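Local coordinates for kojibiose phosphorylase (Gut metagenome, PDB 6W0P), which is a multidomain phosphorylase of glycoside hydrolase family 65, combining an N-terminal beta-sandwich domain with a central helical catalytic domain and a C-terminal beta domain, at residues G62-A67 against R81-I86; I86-F91 against C184-V189. All blocks are in the same frame, centred on the assembly; numbering follows the deposited sequence.

Contacts 1 and 2 illustrate how a short two-stranded element can be tied to a large sheet through one shared residue, Ile86, and several side-chain contacts. Ile86 closes the 81-86 segment of contact 1 and opens the 86-91 segment of contact 2, whose centre lies about 13 Å from that of contact 1. The two also touch directly: Glu65 CB packs on Tyr185 CD2 at 3.6 Å, and Ile63 CG2 lies 3.6 Å from Trp186 CZ2. Both contacts fall within the family's N-terminal range. Contact 1 also bonds to His347, Arg401 and Ala406, within the family's central catalytic range, and so faces that part of the chain.

Contact 1. Residues G62-A67 against R81-I86; sequences GIYEYA and RTHFTI
The carbonyl oxygen of Glu65 is approached by three groups of the 81-86 segment. Phe84 N donates to Glu65 O at 3.0 Å with a C=O...N angle of 170°, His83 CA makes a CA-H...O contact to Glu65 O at 3.2 Å, and the Phe84 ring presents a face, with Glu65 O 3.6 Å above its plane and over its centre. The return bond, Glu65 N to Phe84 O, is 3.0 Å long and completes the hydrogen-bonded pair. Ala67 N to Thr82 O and Ile86 N to Ile63 O extend the pairing at its two ends.

On one face of the strands Tyr64, Tyr66 and His83 form an aromatic cluster. His83 CG stands between its own backbone N and carbonyl carbon (chi1 69°), which sets the imidazole beside both tyrosines, on the neighbouring strand. Its edge is directed toward the face of Tyr66, offset, with ring centroids 6.0 Å apart and planes at 65°; against Tyr64 it lies obliquely. Arg401 N binds His83 NE2, and the tyrosine hydroxyls find partners at Asn402 and Lys404. The aliphatic part of Arg81 crosses beside Tyr66, with CD 3.5 Å from Tyr66 CB, before the guanidinium reaches Asp70.

The other face carries Glu65, whose carboxylate is held by backbone N-H groups: Tyr66 N meets OE2 from above the carboxylate plane, and Thr206 N and Thr207 N bind OE1. Nearby, Ile63 CG2 packs on Ile86 CG1 at 3.8 Å. Two short antiparallel strands, their segments separated by 13 residues without helix or strand, form a beta hairpin with a long loop.

Contact 2. Residues I86-F91 against C184-V189; sequences INSVNF and CYWNRV
The indole of Trp186 is fixed against Ile86, Asn87 and Ser88 by one contact from a side of its plane and two at its edge. Ile86 CD1 comes from one side of the ring plane, 3.3 Å above it and offset past the rim at CE2 and CZ2; the extended end of the isoleucine (chi2 171°) carries this methyl to the ring. At the edge, Trp186 NE1 donates to Asn87 O at 3.1 Å, an N-H...O angle of 158°. Asn87 O lies in the ring plane and offers a lone pair, so the bond is well directed at both partners. Ser88 OG also sits near the plane, 3.4 Å from Trp186 CZ2.

Trp186 begins the strand 186-194, an outermost strand of the large antiparallel sheet in the N-terminal beta-sandwich, and its indole also packs on Val202 and Thr204 of the adjoining strand and Leu211 of the next. The contact thus fastens the loop between strands 83-85 and 94-98 to this sheet.

Ser88 OG donates to Ile86 O at 2.9 Å, from above the carbonyl plane. A water bridges Asn87 O and Tyr185 N, giving that buried carbonyl a second donor. Tyr185 CB rests 4.0 Å from Ile86 CG2, while its ring turns to meet Phe84 edge-to-face.

Contact 1. Residues G62-A67 against R81-I86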
loop_
_atom_site.group_PDB
_atom_site.type_symbol
_atom_site.label_atom_id
_atom_site.label_comp_id
_atom_site.label_asym_id
_atom_site.label_seq_id
_atom_site.Cartn_x
_atom_site.Cartn_y
_atom_site.Cartn_z
ATOM N N GLY A 62 -1.708 -28.199 3.704
ATOM C CA GLY A 62 -1.510 -27.726 5.093
ATOM C C GLY A 62 -0.046 -27.738 5.521
ATOM O O GLY A 62 0.243 -27.412 6.678
ATOM N N ILE A 63 0.862 -28.122 4.624
ATOM C CA ILE A 63 2.327 -28.050 4.862
ATOM C C ILE A 63 2.808 -26.733 4.256
ATOM O O ILE A 63 2.734 -26.587 3.036
ATOM C CB ILE A 63 3.059 -29.266 4.282
ATOM C CG1 ILE A 63 2.782 -30.525 5.106
ATOM C CG2 ILE A 63 4.541 -28.976 4.162
ATOM C CD1 ILE A 63 3.178 -30.440 6.579
ATOM N N TYR A 64 3.218 -25.804 5.110
ATOM C CA TYR A 64 3.321 -24.370 4.776
ATOM C C TYR A 64 4.465 -23.766 5.580
ATOM O O TYR A 64 4.883 -24.368 6.612
ATOM C CB TYR A 64 1.994 -23.679 5.082
ATOM C CG TYR A 64 1.794 -23.320 6.529
ATOM C CD1 TYR A 64 1.292 -24.234 7.438
ATOM C CD2 TYR A 64 2.119 -22.056 6.992
ATOM C CE1 TYR A 64 1.134 -23.904 8.775
ATOM C CE2 TYR A 64 1.958 -21.707 8.319
ATOM C CZ TYR A 64 1.472 -22.634 9.217
ATOM O OH TYR A 64 1.307 -22.269 10.523
ATOM N N GLU A 65 4.962 -22.628 5.101
ATOM C CA GLU A 65 5.960 -21.790 5.801
ATOM C C GLU A 65 5.532 -20.324 5.711
ATOM O O GLU A 65 4.697 -19.984 4.836
ATOM C CB GLU A 65 7.361 -21.949 5.200
ATOM C CG GLU A 65 8.299 -22.750 6.075
ATOM C CD GLU A 65 8.322 -22.331 7.532
ATOM O OE1 GLU A 65 8.311 -23.226 8.391
ATOM O OE2 GLU A 65 8.332 -21.116 7.799
ATOM N N TYR A 66 6.162 -19.497 6.546
ATOM C CA TYR A 66 6.047 -18.023 6.523
ATOM C C TYR A 66 7.112 -17.431 5.596
ATOM O O TYR A 66 8.131 -18.092 5.284
ATOM C CB TYR A 66 6.154 -17.499 7.948
ATOM C CG TYR A 66 4.942 -17.744 8.803
ATOM C CD1 TYR A 66 3.825 -16.924 8.705
ATOM C CD2 TYR A 66 4.915 -18.764 9.737
ATOM C CE1 TYR A 66 2.707 -17.119 9.501
ATOM C CE2 TYR A 66 3.811 -18.966 10.552
ATOM C CZ TYR A 66 2.700 -18.146 10.431
ATOM O OH TYR A 66 1.602 -18.334 11.221
ATOM N N ALA A 67 6.877 -16.201 5.138
ATOM C CA ALA A 67 7.911 -15.384 4.476
ATOM C C ALA A 67 9.154 -15.367 5.370
ATOM O O ALA A 67 8.998 -15.309 6.592
ATOM C CB ALA A 67 7.399 -13.996 4.212
ATOM N N ARG A 81 3.845 -10.704 7.566
ATOM C CA ARG A 81 4.451 -12.007 7.190
ATOM C C ARG A 81 3.375 -12.941 6.599
ATOM O O ARG A 81 2.610 -13.561 7.360
ATOM C CB ARG A 81 5.188 -12.526 8.427
ATOM C CG ARG A 81 5.928 -13.837 8.233
ATOM C CD ARG A 81 6.450 -14.357 9.564
ATOM N NE ARG A 81 7.035 -13.313 10.398
ATOM C CZ ARG A 81 6.949 -13.256 11.731
ATOM N NH1 ARG A 81 6.283 -14.180 12.406
ATOM N NH2 ARG A 81 7.514 -12.254 12.388
ATOM N N THR A 82 3.338 -13.037 5.269
ATOM C CA THR A 82 2.425 -13.931 4.521
ATOM C C THR A 82 2.860 -15.379 4.760
ATOM O O THR A 82 3.969 -15.604 5.297
ATOM C CB THR A 82 2.387 -13.571 3.029
ATOM O OG1 THR A 82 1.236 -14.210 2.468
ATOM C CG2 THR A 82 3.647 -13.978 2.287
ATOM N N HIS A 83 2.010 -16.338 4.409
ATOM C CA HIS A 83 2.379 -17.774 4.453
ATOM C C HIS A 83 1.895 -18.431 3.171
ATOM O O HIS A 83 1.083 -17.806 2.454
ATOM C CB HIS A 83 1.868 -18.441 5.732
ATOM C CG HIS A 83 0.389 -18.557 5.770
ATOM N ND1 HIS A 83 -0.415 -17.536 6.213
ATOM C CD2 HIS A 83 -0.426 -19.565 5.416
ATOM C CE1 HIS A 83 -1.666 -17.919 6.150
ATOM N NE2 HIS A 83 -1.700 -19.154 5.641
ATOM N N PHE A 84 2.432 -19.614 2.886
ATOM C CA PHE A 84 2.258 -20.318 1.589
ATOM C C PHE A 84 2.529 -21.818 1.773
ATOM O O PHE A 84 3.376 -22.173 2.617
ATOM C CB PHE A 84 3.160 -19.662 0.535
ATOM C CG PHE A 84 4.520 -19.250 1.042
ATOM C CD1 PHE A 84 5.549 -20.173 1.150
ATOM C CD2 PHE A 84 4.771 -17.940 1.418
ATOM C CE1 PHE A 84 6.796 -19.799 1.632
ATOM C CE2 PHE A 84 6.016 -17.568 1.902
ATOM C CZ PHE A 84 7.022 -18.502 2.022
ATOM N N THR A 85 1.809 -22.643 1.005
ATOM C CA THR A 85 2.022 -24.105 0.800
ATOM C C THR A 85 3.360 -24.279 0.087
ATOM O O THR A 85 3.570 -23.590 -0.913
ATOM C CB THR A 85 0.855 -24.707 0.009
ATOM O OG1 THR A 85 -0.366 -24.290 0.618
ATOM C CG2 THR A 85 0.848 -26.216 -0.035
ATOM N N ILE A 86 4.253 -25.121 0.613
ATOM C CA ILE A 86 5.679 -25.152 0.161
ATOM C C ILE A 86 5.925 -26.382 -0.722
ATOM O O ILE A 86 5.395 -27.479 -0.455
ATOM C CB ILE A 86 6.654 -25.071 1.350
ATOM C CG1 ILE A 86 6.324 -26.103 2.430
ATOM C CG2 ILE A 86 6.685 -23.659 1.912
ATOM C CD1 ILE A 86 7.362 -26.221 3.521
HETATM O O HOH W 1 -2.241 -26.355 1.333
HETATM O O HOH W 2 3.209 -28.447 0.673
#

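Contact 2. Residues I86-F91 against C184-V189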
loop_
_atom_site.group_PDB
_atom_site.type_symbol
_atom_site.label_atom_id
_atom_site.label_comp_id
_atom_site.label_asym_id
_atom_site.label_seq_id
_atom_site.Cartn_x
_atom_site.Cartn_y
_atom_site.Cartn_z
ATOM N N ILE A 86 4.253 -25.121 0.613
ATOM C CA ILE A 86 5.679 -25.152 0.161
ATOM C C ILE A 86 5.925 -26.382 -0.722
ATOM O O ILE A 86 5.395 -27.479 -0.455
ATOM C CB ILE A 86 6.654 -25.071 1.350
ATOM C CG1 ILE A 86 6.324 -26.103 2.430
ATOM C CG2 ILE A 86 6.685 -23.659 1.912
ATOM C CD1 ILE A 86 7.362 -26.221 3.521
ATOM N N ASN A 87 6.693 -26.175 -1.783
ATOM C CA ASN A 87 7.277 -27.274 -2.578
ATOM C C ASN A 87 7.945 -28.204 -1.565
ATOM O O ASN A 87 8.675 -27.701 -0.642
ATOM C CB ASN A 87 8.231 -26.731 -3.638
ATOM C CG ASN A 87 8.573 -27.746 -4.703
ATOM O OD1 ASN A 87 7.989 -28.837 -4.730
ATOM N ND2 ASN A 87 9.570 -27.412 -5.525
ATOM N N SER A 88 7.652 -29.495 -1.684
ATOM C CA SER A 88 8.092 -30.547 -0.737
ATOM C C SER A 88 8.805 -31.649 -1.509
ATOM O O SER A 88 9.056 -31.491 -2.719
ATOM C CB SER A 88 6.919 -31.081 0.042
ATOM O OG SER A 88 6.202 -30.019 0.633
ATOM N N VAL A 89 9.088 -32.747 -0.828
ATOM C CA VAL A 89 9.973 -33.812 -1.360
ATOM C C VAL A 89 9.533 -34.170 -2.783
ATOM O O VAL A 89 8.377 -34.572 -2.988
ATOM C CB VAL A 89 10.016 -35.017 -0.403
ATOM C CG1 VAL A 89 8.629 -35.589 -0.107
ATOM C CG2 VAL A 89 10.970 -36.093 -0.904
ATOM N N ASN A 90 10.444 -34.021 -3.741
ATOM C CA ASN A 90 10.280 -34.581 -5.111
ATOM C C ASN A 90 10.557 -36.093 -5.050
ATOM O O ASN A 90 11.741 -36.453 -4.909
ATOM C CB ASN A 90 11.215 -33.875 -6.100
ATOM C CG ASN A 90 11.109 -34.435 -7.503
ATOM O OD1 ASN A 90 10.453 -35.452 -7.720
ATOM N ND2 ASN A 90 11.732 -33.757 -8.460
ATOM N N PHE A 91 9.518 -36.938 -5.080
ATOM C CA PHE A 91 9.637 -38.412 -4.871
ATOM C C PHE A 91 9.476 -39.154 -6.199
ATOM O O PHE A 91 9.408 -40.381 -6.184
ATOM C CB PHE A 91 8.638 -38.902 -3.824
ATOM C CG PHE A 91 7.201 -38.505 -4.047
ATOM C CD1 PHE A 91 6.445 -39.087 -5.057
ATOM C CD2 PHE A 91 6.592 -37.571 -3.218
ATOM C CE1 PHE A 91 5.129 -38.710 -5.258
ATOM C CE2 PHE A 91 5.269 -37.213 -3.408
ATOM C CZ PHE A 91 4.537 -37.786 -4.421
ATOM N N CYS A 184 14.933 -23.207 -0.187
ATOM C CA CYS A 184 14.464 -24.487 0.384
ATOM C C CYS A 184 13.895 -24.200 1.771
ATOM O O CYS A 184 14.570 -23.527 2.532
ATOM C CB CYS A 184 15.587 -25.513 0.492
ATOM S SG CYS A 184 15.004 -27.122 1.091
ATOM N N TYR A 185 12.680 -24.664 2.056
ATOM C CA TYR A 185 11.934 -24.341 3.301
ATOM C C TYR A 185 11.972 -25.546 4.246
ATOM O O TYR A 185 11.188 -25.572 5.191
ATOM C CB TYR A 185 10.524 -23.839 2.959
ATOM C CG TYR A 185 10.519 -22.409 2.473
ATOM C CD1 TYR A 185 10.776 -22.109 1.145
ATOM C CD2 TYR A 185 10.332 -21.346 3.348
ATOM C CE1 TYR A 185 10.810 -20.797 0.693
ATOM C CE2 TYR A 185 10.370 -20.030 2.916
ATOM C CZ TYR A 185 10.611 -19.752 1.584
ATOM O OH TYR A 185 10.654 -18.461 1.134
ATOM N N TRP A 186 12.915 -26.461 4.031
ATOM C CA TRP A 186 13.105 -27.701 4.830
ATOM C C TRP A 186 14.491 -27.719 5.484
ATOM O O TRP A 186 15.468 -27.326 4.794
ATOM C CB TRP A 186 12.918 -28.917 3.926
ATOM C CG TRP A 186 11.525 -29.005 3.391
ATOM C CD1 TRP A 186 11.077 -28.559 2.183
ATOM C CD2 TRP A 186 10.380 -29.516 4.081
ATOM N NE1 TRP A 186 9.733 -28.802 2.060
ATOM C CE2 TRP A 186 9.279 -29.389 3.211
ATOM C CE3 TRP A 186 10.178 -30.092 5.336
ATOM C CZ2 TRP A 186 8.001 -29.815 3.562
ATOM C CZ3 TRP A 186 8.913 -30.516 5.683
ATOM C CH2 TRP A 186 7.841 -30.375 4.805
ATOM N N ASN A 187 14.569 -28.153 6.750
ATOM C CA ASN A 187 15.844 -28.489 7.443
ATOM C C ASN A 187 15.961 -30.012 7.562
ATOM O O ASN A 187 14.921 -30.695 7.753
ATOM C CB ASN A 187 15.955 -27.862 8.838
ATOM C CG ASN A 187 16.109 -26.358 8.798
ATOM O OD1 ASN A 187 16.838 -25.841 7.961
ATOM N ND2 ASN A 187 15.398 -25.650 9.665
ATOM N N ARG A 188 17.196 -30.509 7.530
ATOM C CA ARG A 188 17.544 -31.942 7.669
ATOM C C ARG A 188 17.097 -32.456 9.046
ATOM O O ARG A 188 17.215 -31.714 10.042
ATOM C CB ARG A 188 19.054 -32.077 7.450
ATOM C CG ARG A 188 19.668 -33.368 7.966
ATOM C CD ARG A 188 21.173 -33.423 7.753
ATOM N NE ARG A 188 21.601 -34.730 7.261
ATOM C CZ ARG A 188 22.809 -35.028 6.774
ATOM N NH1 ARG A 188 23.776 -34.123 6.712
ATOM N NH2 ARG A 188 23.049 -36.254 6.343
ATOM N N VAL A 189 16.621 -33.695 9.120
ATOM C CA VAL A 189 16.533 -34.438 10.412
ATOM C C VAL A 189 17.379 -35.699 10.261
ATOM O O VAL A 189 18.455 -35.733 10.867
ATOM C CB VAL A 189 15.086 -34.765 10.823
ATOM C CG1 VAL A 189 15.036 -35.554 12.125
ATOM C CG2 VAL A 189 14.236 -33.502 10.919
HETATM O O HOH W 3 11.039 -25.934 -0.310
#